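Local coordinates for SusD-like carbohydrate binding protein BF1063 (Bacteroides fragilis NCTC 9343, PDB 3I4G) that probably binds carbohydrate at the outer membrane of this gut bacterium, as SusD-type lipoproteins do, at residues D316-Y321 / V423-V428; S138-V143 / Y511-P516; S216-F221 / E396-D401. All coordinates share one frame; numbering follows the deposited sequence.

Interaction 1. Residues D316-Y321 / V423-V428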
ATOM      1  N   ASP A 316       0.706  20.281   7.625  1.00  8.21           N
ATOM      2  CA  ASP A 316      -0.204  19.191   8.001  1.00  8.24           C
ATOM      3  C   ASP A 316       0.548  18.259   8.965  1.00  8.04           C
ATOM      4  O   ASP A 316       1.647  17.814   8.644  1.00  8.82           O
ATOM      5  CB  ASP A 316      -0.610  18.466   6.728  1.00  8.00           C
ATOM      6  CG  ASP A 316      -1.754  17.471   6.914  1.00  9.24           C
ATOM      7  OD1 ASP A 316      -1.736  16.666   7.860  1.00  9.16           O
ATOM      8  OD2 ASP A 316      -2.626  17.461   6.031  1.00  8.55           O
ATOM      9  N   PRO A 317      -0.043  17.938  10.135  1.00  7.71           N
ATOM     10  CA  PRO A 317       0.628  17.052  11.075  1.00  8.81           C
ATOM     11  C   PRO A 317       0.995  15.711  10.472  1.00  7.47           C
ATOM     12  O   PRO A 317       1.952  15.085  10.953  1.00  8.51           O
ATOM     13  CB  PRO A 317      -0.403  16.889  12.221  1.00  9.61           C
ATOM     14  CG  PRO A 317      -1.200  18.118  12.155  1.00 13.28           C
ATOM     15  CD  PRO A 317      -1.301  18.457  10.693  1.00  8.84           C
ATOM     16  N   ARG A 318       0.270  15.276   9.433  1.00  8.26           N
ATOM     17  CA  ARG A 318       0.600  13.970   8.820  1.00  8.19           C
ATOM     18  C   ARG A 318       1.964  13.947   8.161  1.00  7.92           C
ATOM     19  O   ARG A 318       2.497  12.841   7.965  1.00  7.69           O
ATOM     20  CB  ARG A 318      -0.487  13.557   7.817  1.00  7.55           C
ATOM     21  CG  ARG A 318      -1.774  13.177   8.523  1.00  7.98           C
ATOM     22  CD  ARG A 318      -2.922  12.997   7.586  1.00  8.91           C
ATOM     23  NE  ARG A 318      -3.397  14.293   7.074  1.00  8.10           N
ATOM     24  CZ  ARG A 318      -4.432  14.447   6.265  1.00  7.71           C
ATOM     25  NH1 ARG A 318      -5.155  13.411   5.877  1.00  8.57           N
ATOM     26  NH2 ARG A 318      -4.752  15.670   5.844  1.00  8.61           N
ATOM     27  N   LEU A 319       2.551  15.118   7.854  1.00  6.94           N
ATOM     28  CA  LEU A 319       3.897  15.108   7.277  1.00  7.77           C
ATOM     29  C   LEU A 319       4.878  14.553   8.295  1.00  8.12           C
ATOM     30  O   LEU A 319       5.495  13.521   8.065  1.00  7.75           O
ATOM     31  CB  LEU A 319       4.267  16.516   6.846  1.00  8.58           C
ATOM     32  CG  LEU A 319       5.558  16.737   6.060  1.00  7.52           C
ATOM     33  CD1 LEU A 319       5.495  18.124   5.402  1.00  9.79           C
ATOM     34  CD2 LEU A 319       6.825  16.584   6.925  1.00  8.82           C
ATOM     35  N   ASP A 320       4.976  15.188   9.469  1.00  7.54           N
ATOM     36  CA  ASP A 320       5.876  14.669  10.490  1.00  7.62           C
ATOM     37  C   ASP A 320       5.439  13.297  10.987  1.00  8.39           C
ATOM     38  O   ASP A 320       6.297  12.521  11.418  1.00  9.66           O
ATOM     39  CB  ASP A 320       6.007  15.674  11.673  1.00  8.47           C
ATOM     40  CG  ASP A 320       6.950  16.827  11.388  1.00 10.69           C
ATOM     41  OD1 ASP A 320       7.968  16.591  10.683  1.00 10.02           O
ATOM     42  OD2 ASP A 320       6.695  17.952  11.918  1.00 11.87           O
ATOM     43  N   TYR A 321       4.155  12.958  10.943  1.00  7.36           N
ATOM     44  CA  TYR A 321       3.773  11.595  11.350  1.00  7.84           C
ATOM     45  C   TYR A 321       4.280  10.522  10.381  1.00  8.05           C
ATOM     46  O   TYR A 321       4.508   9.399  10.769  1.00  8.30           O
ATOM     47  CB  TYR A 321       2.263  11.409  11.446  1.00  8.49           C
ATOM     48  CG  TYR A 321       1.551  12.270  12.478  1.00  8.82           C
ATOM     49  CD1 TYR A 321       2.175  12.680  13.626  1.00  8.44           C
ATOM     50  CD2 TYR A 321       0.194  12.577  12.341  1.00  8.60           C
ATOM     51  CE1 TYR A 321       1.504  13.450  14.591  1.00  8.00           C
ATOM     52  CE2 TYR A 321      -0.482  13.347  13.275  1.00  8.59           C
ATOM     53  CZ  TYR A 321       0.180  13.779  14.390  1.00  9.06           C
ATOM     54  OH  TYR A 321      -0.457  14.549  15.367  1.00 10.23           O
ATOM     55  N   VAL A 423      -4.930  15.298  13.772  1.00  8.04           N
ATOM     56  CA  VAL A 423      -4.642  15.961  12.512  1.00  8.21           C
ATOM     57  C   VAL A 423      -5.328  17.321  12.497  1.00  9.86           C
ATOM     58  O   VAL A 423      -4.664  18.355  12.313  1.00 11.36           O
ATOM     59  CB  VAL A 423      -5.050  15.022  11.346  1.00  9.36           C
ATOM     60  CG1 VAL A 423      -4.946  15.727   9.998  1.00 11.68           C
ATOM     61  CG2 VAL A 423      -4.211  13.737  11.352  1.00  9.79           C
ATOM     62  N   ASN A 424      -6.651  17.308  12.638  1.00  9.49           N
ATOM     63  CA  ASN A 424      -7.435  18.532  12.843  1.00 11.24           C
ATOM     64  C   ASN A 424      -7.180  19.605  11.787  1.00 10.55           C
ATOM     65  O   ASN A 424      -6.914  20.774  12.095  1.00 11.41           O
ATOM     66  CB  ASN A 424      -7.191  19.084  14.237  1.00 14.18           C
ATOM     67  CG  ASN A 424      -8.187  20.160  14.615  1.00 16.58           C
ATOM     68  OD1 ASN A 424      -9.368  20.039  14.298  1.00 18.84           O
ATOM     69  ND2 ASN A 424      -7.712  21.196  15.298  1.00 23.96           N
HETATM   70  N   MSE A 425      -7.239  19.178  10.534  1.00  8.90           N
HETATM   71  CA  MSE A 425      -7.054  20.089   9.416  1.00  9.64           C
HETATM   72  C   MSE A 425      -8.380  20.753   9.012  1.00 10.10           C
HETATM   73  O   MSE A 425      -9.434  20.166   9.207  1.00 11.78           O
HETATM   74  CB  MSE A 425      -6.414  19.345   8.248  1.00 10.71           C
HETATM   75  CG  MSE A 425      -4.952  19.028   8.506  1.00 10.98           C
HETATM   76 SE   MSE A 425      -3.785  20.622   8.471  0.75  8.70          SE
HETATM   77  CE  MSE A 425      -3.835  20.900   6.594  1.00 11.00           C
ATOM     78  N   PRO A 426      -8.311  21.954   8.423  1.00 10.07           N
ATOM     79  CA  PRO A 426      -9.548  22.672   8.129  1.00 11.49           C
ATOM     80  C   PRO A 426     -10.482  21.946   7.183  1.00 11.88           C
ATOM     81  O   PRO A 426     -10.038  21.404   6.178  1.00 11.02           O
ATOM     82  CB  PRO A 426      -9.062  23.965   7.452  1.00 12.56           C
ATOM     83  CG  PRO A 426      -7.682  24.107   7.741  1.00 13.71           C
ATOM     84  CD  PRO A 426      -7.126  22.758   8.097  1.00 11.91           C
ATOM     85  N   PRO A 427     -11.790  21.973   7.473  1.00 10.17           N
ATOM     86  CA  PRO A 427     -12.722  21.253   6.610  1.00  9.83           C
ATOM     87  C   PRO A 427     -12.853  21.803   5.185  1.00 10.67           C
ATOM     88  O   PRO A 427     -12.646  22.999   4.926  1.00 12.24           O
ATOM     89  CB  PRO A 427     -14.061  21.396   7.343  1.00 11.69           C
ATOM     90  CG  PRO A 427     -13.899  22.516   8.258  1.00 17.88           C
ATOM     91  CD  PRO A 427     -12.466  22.562   8.634  1.00 11.49           C
ATOM     92  N   VAL A 428     -13.114  20.875   4.272  1.00  9.76           N
ATOM     93  CA  VAL A 428     -13.419  21.135   2.873  1.00 12.23           C
ATOM     94  C   VAL A 428     -14.888  21.516   2.749  1.00 11.70           C
ATOM     95  O   VAL A 428     -15.736  20.922   3.399  1.00  9.90           O
ATOM     96  CB  VAL A 428     -13.127  19.875   2.015  1.00 12.59           C
ATOM     97  CG1 VAL A 428     -13.632  20.021   0.584  1.00 14.12           C
ATOM     98  CG2 VAL A 428     -11.626  19.574   2.026  1.00 15.30           C
TER
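Pro317 and Val423 bring the two backbones closest, with CA atoms 5.6 Å apart; Asp316 and Met425 stand further off. No hydrogen bond links the helical turn 316-321 to the irregular segment 423-428; the Pro317 ring packs against the Val423 carbonyl, CG to O 3.5 Å. Asp316 turns its CG anti to the backbone N (chi1 -169°), which swings the carboxylate back over the first turn. There OD1 accepts Arg318 N on its anti side at 2.9 Å and Arg318 NE on its syn side at 3.0 Å, the latter nearly straight (174°) and in the guanidinium plane. OD2 takes Arg318 NH2 at 2.8 Å through its syn lone pair, completing a side-on salt bridge that fixes both flat groups. Val423 lies across the arginine: CG1 over one guanidinium face, 3.6 Å from Arg318 NE, CG2 on Arg318 CG and at the edge of the Tyr321 ring. The selenomethionine Met425, bent at chi2 and chi3, curls round the carboxylate, its CG and CE each 3.7 Å from Asp316 OD2, and lays SE against Pro317 CD. Tyr321 OH bonds to Ser422 O, and Arg318 NH1 forms salt bridges with Glu443 and Glu447 of helix 433-447. The result is an aspartate N-cap of helix 317-322, its capping carboxylate also paired with an arginine two residues on and covered by the loop between helices 414-418 and 433-447.

Interaction 2. Residues S138-V143 / Y511-P516; sequences SYFKNV and YTWPIP
Tyr139, Phe140 and Trp513 form an aromatic cluster that ties the end of helix 116-139 to the loop between strand 497-502 and helix 517-522, joining distant parts of the SusD-type chain. The one strong direct bond across the contact is Trp513 N to Tyr139 O, 2.8 Å and nearly straight (168°), although the donor sits above the carbonyl plane. Thr512 CA adds a CA-H...O contact to the same oxygen. Water 1 bridges the two backbones as well, donating to both Phe140 O and Trp513 O, and Phe140 O also accepts from Asn142 N. Lys141 has left helical geometry with a positive phi, and its extended chain runs past Thr512 OG1 to bring NZ near Tyr511 O. That direct bond is weak, but water 2 reinforces it, accepting from NZ and donating to Tyr511 O. Other polar ends are satisfied further out: Trp513 NE1 by Tyr455 OH, Tyr511 OH by His465, and Asn142 OD1 by Gln163 N. Between these bonds the rings pack. Tyr139 lies in an offset stack with the six-membered ring of Trp513, centroids 4.8 Å apart and planes at 11°; Tyr139 CB sits over the centre of that Trp513 ring, 3.6 Å from its centroid. The other Tyr139 face is covered by Ser138 CB. With CG anti to its carbonyl carbon (chi1 -62°), Phe140 presents a face to the edge of Trp513, T-shaped, with Trp513 CE3 3.6 Å from Phe140 CZ. Beyond them, Ile515 CD1 rests on Asn142 O and near Val143 CG1. At the rim of the Phe140 ring, close to its plane, Pro514 O lies 3.3 Å from Phe140 CE1.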
ATOM      1  N   SER A 138      -5.298  -5.938 -11.601  1.00  8.91           N
ATOM      2  CA  SER A 138      -4.866  -4.560 -11.551  1.00  7.79           C
ATOM      3  C   SER A 138      -3.628  -4.297 -12.402  1.00  9.72           C
ATOM      4  O   SER A 138      -3.489  -3.211 -12.986  1.00  9.48           O
ATOM      5  CB  SER A 138      -4.562  -4.159 -10.105  1.00  9.61           C
ATOM      6  OG  SER A 138      -5.729  -4.156  -9.286  1.00  9.62           O
ATOM      7  N   TYR A 139      -2.728  -5.274 -12.493  1.00  9.26           N
ATOM      8  CA  TYR A 139      -1.413  -5.029 -13.066  1.00  7.81           C
ATOM      9  C   TYR A 139      -1.115  -5.834 -14.324  1.00  8.36           C
ATOM     10  O   TYR A 139      -0.679  -5.258 -15.328  1.00  9.42           O
ATOM     11  CB  TYR A 139      -0.353  -5.269 -11.975  1.00  9.72           C
ATOM     12  CG  TYR A 139      -0.543  -4.368 -10.750  1.00  8.45           C
ATOM     13  CD1 TYR A 139      -0.529  -2.991 -10.888  1.00  9.09           C
ATOM     14  CD2 TYR A 139      -0.736  -4.890  -9.498  1.00  8.49           C
ATOM     15  CE1 TYR A 139      -0.706  -2.176  -9.798  1.00  8.44           C
ATOM     16  CE2 TYR A 139      -0.902  -4.083  -8.387  1.00  8.92           C
ATOM     17  CZ  TYR A 139      -0.869  -2.726  -8.558  1.00  8.17           C
ATOM     18  OH  TYR A 139      -1.000  -1.857  -7.473  1.00  9.24           O
ATOM     19  N   PHE A 140      -1.307  -7.159 -14.285  1.00  7.72           N
ATOM     20  CA  PHE A 140      -1.159  -7.971 -15.491  1.00  8.19           C
ATOM     21  C   PHE A 140      -2.411  -7.899 -16.387  1.00  8.93           C
ATOM     22  O   PHE A 140      -2.333  -8.093 -17.596  1.00  9.80           O
ATOM     23  CB  PHE A 140      -0.904  -9.428 -15.122  1.00  8.16           C
ATOM     24  CG  PHE A 140       0.359  -9.681 -14.349  1.00  7.60           C
ATOM     25  CD1 PHE A 140       1.588  -9.774 -14.986  1.00  7.35           C
ATOM     26  CD2 PHE A 140       0.321  -9.880 -12.982  1.00  8.36           C
ATOM     27  CE1 PHE A 140       2.733 -10.069 -14.293  1.00  8.60           C
ATOM     28  CE2 PHE A 140       1.493 -10.155 -12.283  1.00  8.86           C
ATOM     29  CZ  PHE A 140       2.682 -10.296 -12.969  1.00  8.49           C
ATOM     30  N   LYS A 141      -3.574  -7.680 -15.775  1.00  9.37           N
ATOM     31  CA  LYS A 141      -4.859  -7.429 -16.438  1.00  8.83           C
ATOM     32  C   LYS A 141      -5.528  -8.645 -17.045  1.00 10.04           C
ATOM     33  O   LYS A 141      -6.603  -9.009 -16.582  1.00 10.97           O
ATOM     34  CB  LYS A 141      -4.760  -6.274 -17.454  1.00 10.56           C
ATOM     35  CG  LYS A 141      -4.296  -4.991 -16.741  1.00 12.43           C
ATOM     36  CD  LYS A 141      -4.559  -3.765 -17.487  1.00 15.07           C
ATOM     37  CE  LYS A 141      -4.145  -2.578 -16.632  1.00 13.74           C
ATOM     38  NZ  LYS A 141      -4.381  -1.313 -17.350  1.00 18.35           N
ATOM     39  N   ASN A 142      -4.925  -9.258 -18.060  1.00 10.50           N
ATOM     40  CA  ASN A 142      -5.535 -10.379 -18.779  1.00 10.01           C
ATOM     41  C   ASN A 142      -4.713 -11.598 -18.415  1.00 10.14           C
ATOM     42  O   ASN A 142      -3.590 -11.737 -18.853  1.00 11.15           O
ATOM     43  CB  ASN A 142      -5.524 -10.081 -20.272  1.00 11.01           C
ATOM     44  CG  ASN A 142      -6.064  -8.708 -20.576  1.00 12.37           C
ATOM     45  OD1 ASN A 142      -7.170  -8.354 -20.182  1.00 13.04           O
ATOM     46  ND2 ASN A 142      -5.259  -7.899 -21.293  1.00 16.63           N
ATOM     47  N   VAL A 143      -5.278 -12.466 -17.593  1.00  9.80           N
ATOM     48  CA  VAL A 143      -4.553 -13.604 -17.025  1.00 10.53           C
ATOM     49  C   VAL A 143      -5.478 -14.801 -16.919  1.00  9.21           C
ATOM     50  O   VAL A 143      -6.710 -14.669 -17.006  1.00  9.18           O
ATOM     51  CB  VAL A 143      -3.979 -13.258 -15.610  1.00 11.31           C
ATOM     52  CG1 VAL A 143      -3.019 -12.031 -15.685  1.00 11.80           C
ATOM     53  CG2 VAL A 143      -5.087 -13.007 -14.599  1.00 11.53           C
ATOM     54  N   TYR A 511       1.228   0.859 -18.206  1.00  8.25           N
ATOM     55  CA  TYR A 511      -0.009   0.588 -17.489  1.00  9.11           C
ATOM     56  C   TYR A 511      -0.305  -0.906 -17.345  1.00  9.66           C
ATOM     57  O   TYR A 511      -1.203  -1.272 -16.583  1.00  9.61           O
ATOM     58  CB  TYR A 511      -1.212   1.308 -18.160  1.00  8.34           C
ATOM     59  CG  TYR A 511      -1.208   2.784 -17.840  1.00  7.64           C
ATOM     60  CD1 TYR A 511      -1.519   3.216 -16.566  1.00  8.11           C
ATOM     61  CD2 TYR A 511      -0.947   3.726 -18.790  1.00  7.41           C
ATOM     62  CE1 TYR A 511      -1.530   4.545 -16.258  1.00  8.37           C
ATOM     63  CE2 TYR A 511      -0.943   5.100 -18.490  1.00  6.90           C
ATOM     64  CZ  TYR A 511      -1.258   5.473 -17.213  1.00  7.90           C
ATOM     65  OH  TYR A 511      -1.239   6.803 -16.842  1.00  7.99           O
ATOM     66  N   THR A 512       0.426  -1.771 -18.064  1.00  8.64           N
ATOM     67  CA  THR A 512       0.196  -3.210 -17.970  1.00  7.56           C
ATOM     68  C   THR A 512       1.541  -3.910 -17.797  1.00  9.44           C
ATOM     69  O   THR A 512       2.497  -3.650 -18.566  1.00 11.17           O
ATOM     70  CB  THR A 512      -0.472  -3.736 -19.232  1.00  9.12           C
ATOM     71  OG1 THR A 512      -1.692  -3.026 -19.488  1.00 11.27           O
ATOM     72  CG2 THR A 512      -0.847  -5.206 -19.070  1.00 10.43           C
ATOM     73  N   TRP A 513       1.651  -4.797 -16.820  1.00  8.27           N
ATOM     74  CA  TRP A 513       2.861  -5.595 -16.662  1.00  9.15           C
ATOM     75  C   TRP A 513       2.752  -6.762 -17.649  1.00  8.52           C
ATOM     76  O   TRP A 513       1.684  -7.339 -17.781  1.00  9.77           O
ATOM     77  CB  TRP A 513       2.984  -6.174 -15.262  1.00  9.42           C
ATOM     78  CG  TRP A 513       3.049  -5.207 -14.124  1.00  8.26           C
ATOM     79  CD1 TRP A 513       3.154  -3.849 -14.159  1.00  9.17           C
ATOM     80  CD2 TRP A 513       3.133  -5.574 -12.748  1.00  7.66           C
ATOM     81  NE1 TRP A 513       3.222  -3.344 -12.872  1.00  8.78           N
ATOM     82  CE2 TRP A 513       3.229  -4.391 -11.985  1.00  8.12           C
ATOM     83  CE3 TRP A 513       3.150  -6.808 -12.089  1.00  8.00           C
ATOM     84  CZ2 TRP A 513       3.296  -4.418 -10.603  1.00  8.00           C
ATOM     85  CZ3 TRP A 513       3.175  -6.831 -10.753  1.00  8.53           C
ATOM     86  CH2 TRP A 513       3.267  -5.653 -10.010  1.00  8.74           C
ATOM     87  N   PRO A 514       3.869  -7.130 -18.315  1.00  8.03           N
ATOM     88  CA  PRO A 514       3.846  -8.297 -19.207  1.00  8.22           C
ATOM     89  C   PRO A 514       3.731  -9.599 -18.411  1.00  9.39           C
ATOM     90  O   PRO A 514       4.118  -9.668 -17.241  1.00  9.48           O
ATOM     91  CB  PRO A 514       5.194  -8.232 -19.895  1.00  9.61           C
ATOM     92  CG  PRO A 514       6.083  -7.586 -18.866  1.00 10.37           C
ATOM     93  CD  PRO A 514       5.202  -6.541 -18.189  1.00  8.94           C
ATOM     94  N   ILE A 515       3.191 -10.636 -19.041  1.00  9.72           N
ATOM     95  CA  ILE A 515       3.195 -11.936 -18.459  1.00  8.72           C
ATOM     96  C   ILE A 515       4.661 -12.355 -18.260  1.00  8.81           C
ATOM     97  O   ILE A 515       5.470 -12.161 -19.156  1.00  9.09           O
ATOM     98  CB  ILE A 515       2.513 -12.942 -19.419  1.00 10.32           C
ATOM     99  CG1 ILE A 515       1.048 -12.608 -19.715  1.00 12.20           C
ATOM    100  CG2 ILE A 515       2.593 -14.368 -18.833  1.00 10.50           C
ATOM    101  CD1 ILE A 515       0.147 -12.596 -18.519  1.00 12.93           C
ATOM    102  N   PRO A 516       5.001 -12.927 -17.098  1.00  8.12           N
ATOM    103  CA  PRO A 516       6.394 -13.300 -16.917  1.00  8.53           C
ATOM    104  C   PRO A 516       6.908 -14.221 -18.026  1.00  8.75           C
ATOM    105  O   PRO A 516       6.198 -15.116 -18.479  1.00  9.48           O
ATOM    106  CB  PRO A 516       6.388 -14.007 -15.559  1.00  8.49           C
ATOM    107  CG  PRO A 516       5.219 -13.398 -14.834  1.00 10.53           C
ATOM    108  CD  PRO A 516       4.207 -13.173 -15.891  1.00  9.13           C
TER
HETATM  109  O   HOH W   1      -0.159  -8.811 -19.141  1.00 11.52           O
HETATM  110  O   HOH W   2      -3.239   0.297 -15.287  1.00 12.66           O

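Interaction 3. Residues S216-F221 / E396-D401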
ATOM      1  N   SER A 216     -21.718   1.345  -8.193  1.00  9.99           N
ATOM      2  CA  SER A 216     -21.602   0.137  -7.358  1.00 10.42           C
ATOM      3  C   SER A 216     -20.514   0.300  -6.305  1.00  9.88           C
ATOM      4  O   SER A 216     -20.639  -0.211  -5.185  1.00 11.43           O
ATOM      5  CB  SER A 216     -21.325  -1.102  -8.208  1.00 10.32           C
ATOM      6  OG  SER A 216     -22.422  -1.394  -9.060  1.00 13.75           O
ATOM      7  N   GLY A 217     -19.440   1.026  -6.637  1.00  9.76           N
ATOM      8  CA  GLY A 217     -18.372   1.242  -5.678  1.00  9.38           C
ATOM      9  C   GLY A 217     -18.866   2.104  -4.543  1.00 10.11           C
ATOM     10  O   GLY A 217     -18.559   1.828  -3.388  1.00 10.80           O
ATOM     11  N   ALA A 218     -19.606   3.170  -4.851  1.00  9.35           N
ATOM     12  CA  ALA A 218     -20.143   4.000  -3.783  1.00 10.77           C
ATOM     13  C   ALA A 218     -20.999   3.157  -2.849  1.00 11.29           C
ATOM     14  O   ALA A 218     -20.914   3.300  -1.631  1.00 10.12           O
ATOM     15  CB  ALA A 218     -20.980   5.137  -4.359  1.00 10.71           C
ATOM     16  N   LYS A 219     -21.821   2.273  -3.401  1.00 10.02           N
ATOM     17  CA  LYS A 219     -22.673   1.427  -2.580  1.00 10.27           C
ATOM     18  C   LYS A 219     -21.859   0.490  -1.680  1.00 10.71           C
ATOM     19  O   LYS A 219     -22.216   0.320  -0.530  1.00 10.86           O
ATOM     20  CB  LYS A 219     -23.729   0.651  -3.428  1.00 11.80           C
ATOM     21  CG  LYS A 219     -24.586  -0.269  -2.521  1.00 16.97           C
ATOM     22  CD  LYS A 219     -25.758  -0.944  -3.180  1.00 22.74           C
ATOM     23  CE  LYS A 219     -26.680  -1.581  -2.100  1.00 27.22           C
ATOM     24  NZ  LYS A 219     -26.004  -2.512  -1.155  1.00 26.53           N
ATOM     25  N   ALA A 220     -20.805  -0.138  -2.196  1.00  9.99           N
ATOM     26  CA  ALA A 220     -19.981  -1.024  -1.388  1.00 10.05           C
ATOM     27  C   ALA A 220     -19.363  -0.283  -0.207  1.00  8.27           C
ATOM     28  O   ALA A 220     -19.435  -0.733   0.931  1.00  9.52           O
ATOM     29  CB  ALA A 220     -18.887  -1.684  -2.257  1.00 10.43           C
ATOM     30  N   PHE A 221     -18.766   0.873  -0.467  1.00  8.63           N
ATOM     31  CA  PHE A 221     -18.158   1.636   0.628  1.00  9.47           C
ATOM     32  C   PHE A 221     -19.241   2.162   1.585  1.00  9.48           C
ATOM     33  O   PHE A 221     -19.041   2.146   2.799  1.00  9.12           O
ATOM     34  CB  PHE A 221     -17.297   2.766   0.095  1.00  8.29           C
ATOM     35  CG  PHE A 221     -16.064   2.311  -0.680  1.00  7.55           C
ATOM     36  CD1 PHE A 221     -15.157   1.442  -0.134  1.00 10.88           C
ATOM     37  CD2 PHE A 221     -15.817   2.786  -1.951  1.00  9.76           C
ATOM     38  CE1 PHE A 221     -14.022   1.061  -0.843  1.00 10.30           C
ATOM     39  CE2 PHE A 221     -14.687   2.410  -2.661  1.00  9.79           C
ATOM     40  CZ  PHE A 221     -13.791   1.549  -2.115  1.00  9.32           C
ATOM     41  N   GLU A 396     -15.034   9.651  -3.556  1.00  9.16           N
ATOM     42  CA  GLU A 396     -14.522   9.585  -4.924  1.00  8.36           C
ATOM     43  C   GLU A 396     -15.569   8.980  -5.842  1.00  8.87           C
ATOM     44  O   GLU A 396     -15.814   9.486  -6.936  1.00 10.33           O
ATOM     45  CB  GLU A 396     -13.216   8.789  -4.993  1.00  8.28           C
ATOM     46  CG  GLU A 396     -12.680   8.599  -6.403  1.00  9.94           C
ATOM     47  CD  GLU A 396     -11.394   7.826  -6.516  1.00  9.75           C
ATOM     48  OE1 GLU A 396     -10.751   7.482  -5.508  1.00 10.28           O
ATOM     49  OE2 GLU A 396     -11.034   7.590  -7.689  1.00  9.85           O
ATOM     50  N   CYS A 397     -16.196   7.900  -5.413  1.00  8.02           N
ATOM     51  CA  CYS A 397     -17.204   7.216  -6.228  1.00  8.77           C
ATOM     52  C   CYS A 397     -18.417   8.109  -6.474  1.00  9.94           C
ATOM     53  O   CYS A 397     -18.966   8.127  -7.590  1.00  9.21           O
ATOM     54  CB  CYS A 397     -17.625   5.871  -5.615  1.00  7.44           C
ATOM     55  SG  CYS A 397     -16.369   4.593  -5.707  1.00 11.17           S
ATOM     56  N   LEU A 398     -18.880   8.822  -5.456  1.00  8.68           N
ATOM     57  CA  LEU A 398     -20.031   9.726  -5.655  1.00  8.74           C
ATOM     58  C   LEU A 398     -19.699  10.798  -6.672  1.00 10.33           C
ATOM     59  O   LEU A 398     -20.522  11.115  -7.544  1.00 10.06           O
ATOM     60  CB  LEU A 398     -20.442  10.407  -4.358  1.00  9.05           C
ATOM     61  CG  LEU A 398     -21.032   9.537  -3.261  1.00  9.15           C
ATOM     62  CD1 LEU A 398     -21.243  10.445  -2.011  1.00 10.93           C
ATOM     63  CD2 LEU A 398     -22.341   8.871  -3.676  1.00 10.09           C
ATOM     64  N   VAL A 399     -18.516  11.402  -6.549  1.00  8.99           N
ATOM     65  CA  VAL A 399     -18.065  12.424  -7.492  1.00 10.34           C
ATOM     66  C   VAL A 399     -18.012  11.876  -8.920  1.00  9.08           C
ATOM     67  O   VAL A 399     -18.567  12.461  -9.862  1.00 11.27           O
ATOM     68  CB  VAL A 399     -16.700  12.943  -7.125  1.00 10.34           C
ATOM     69  CG1 VAL A 399     -16.085  13.810  -8.274  1.00 15.14           C
ATOM     70  CG2 VAL A 399     -16.782  13.722  -5.807  1.00 11.97           C
ATOM     71  N   GLU A 400     -17.457  10.694  -9.085  1.00  9.98           N
ATOM     72  CA  GLU A 400     -17.308  10.119 -10.435  1.00 10.99           C
ATOM     73  C   GLU A 400     -18.613   9.624 -10.992  1.00 10.42           C
ATOM     74  O   GLU A 400     -18.790   9.570 -12.226  1.00 12.89           O
ATOM     75  CB  GLU A 400     -16.281   8.982 -10.411  1.00 10.67           C
ATOM     76  CG  GLU A 400     -14.881   9.385 -10.084  1.00  9.54           C
ATOM     77  CD  GLU A 400     -14.203  10.232 -11.130  1.00 14.72           C
ATOM     78  OE1 GLU A 400     -14.752  10.456 -12.225  1.00 15.85           O
ATOM     79  OE2 GLU A 400     -13.101  10.733 -10.838  1.00 15.52           O
ATOM     80  N   ASP A 401     -19.574   9.305 -10.113  1.00 11.61           N
ATOM     81  CA  ASP A 401     -20.918   8.877 -10.533  1.00 12.83           C
ATOM     82  C   ASP A 401     -21.862  10.066 -10.718  1.00 13.59           C
ATOM     83  O   ASP A 401     -23.060   9.858 -10.896  1.00 14.09           O
ATOM     84  CB  ASP A 401     -21.508   7.909  -9.529  1.00 11.98           C
ATOM     85  CG  ASP A 401     -22.720   7.157 -10.061  1.00 13.00           C
ATOM     86  OD1 ASP A 401     -22.695   6.749 -11.253  1.00 15.81           O
ATOM     87  OD2 ASP A 401     -23.659   6.911  -9.274  1.00 13.94           O
TER
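A close antiparallel pair of helices, 214-227 and 387-400, in the helical part of this SusD-family protein brings Ala218 against Cys397. The short segments of the two helices approach to 8.3 Å between axes and cross at -153°. Small residues meet where they come nearest, which lets the helices lie so near each other: the CA atoms of Ala218 and Cys397 are 5.0 Å apart. Cys397 reaches across with CB 3.4 Å from Ala218 N and 3.7 Å from Ala218 CB. Its SG, anti to its own carbonyl carbon (chi1 -71°), points across at the facing helix and rests against the backbone at Gly217, 3.7 Å from Gly217 C. Gly217 offers only backbone there, and the sulfur occupies the room a side chain would need. One turn further on, Phe221 turns the edge of its ring to the same sulfur, CE2 to SG 4.1 Å, with SG lying close to the ring plane, a sulfur-aromatic contact made at the rim. From the other flank Leu398 bends its CD2 branch inward to Ala218 CB at 4.0 Å, so the Ala218 methyl is touched by both Cys397 and Leu398. No hydrogen bond crosses between the segments; the interface is apolar and buried. At its end a salt bridge from Asp401 OD2 to Lys215 NZ joins the helices again, and Trp214 packs on Cys397 and Asp401. Met209 of helix 197-211 also touches Cys397, Phe221 continues onto Val390 and Tyr394 of helix 387-400, and Glu400 reaches Arg437 of helix 433-447.

How the interactions relate
Interactions 1 and 2 lie on opposite sides of the centre of the chain, with centres about 36 Å apart, while interaction 3 has its centre about 25 Å from each of the others. None touches another; the nearest atoms of interactions 1 and 3 are about 10 Å apart. Interaction 2 closes the longest loop, 367 residues between its segments, and both other contacts are nested within it, whereas interactions 1 and 3 cross along the chain. Helix 433-447 supplies charged partners to both of these. Beside interaction 2, the side chain of Thr512 is about 4 Å from a bound 1,2-ethanediol, probably from the crystallisation liquor, which does not establish a glycan site.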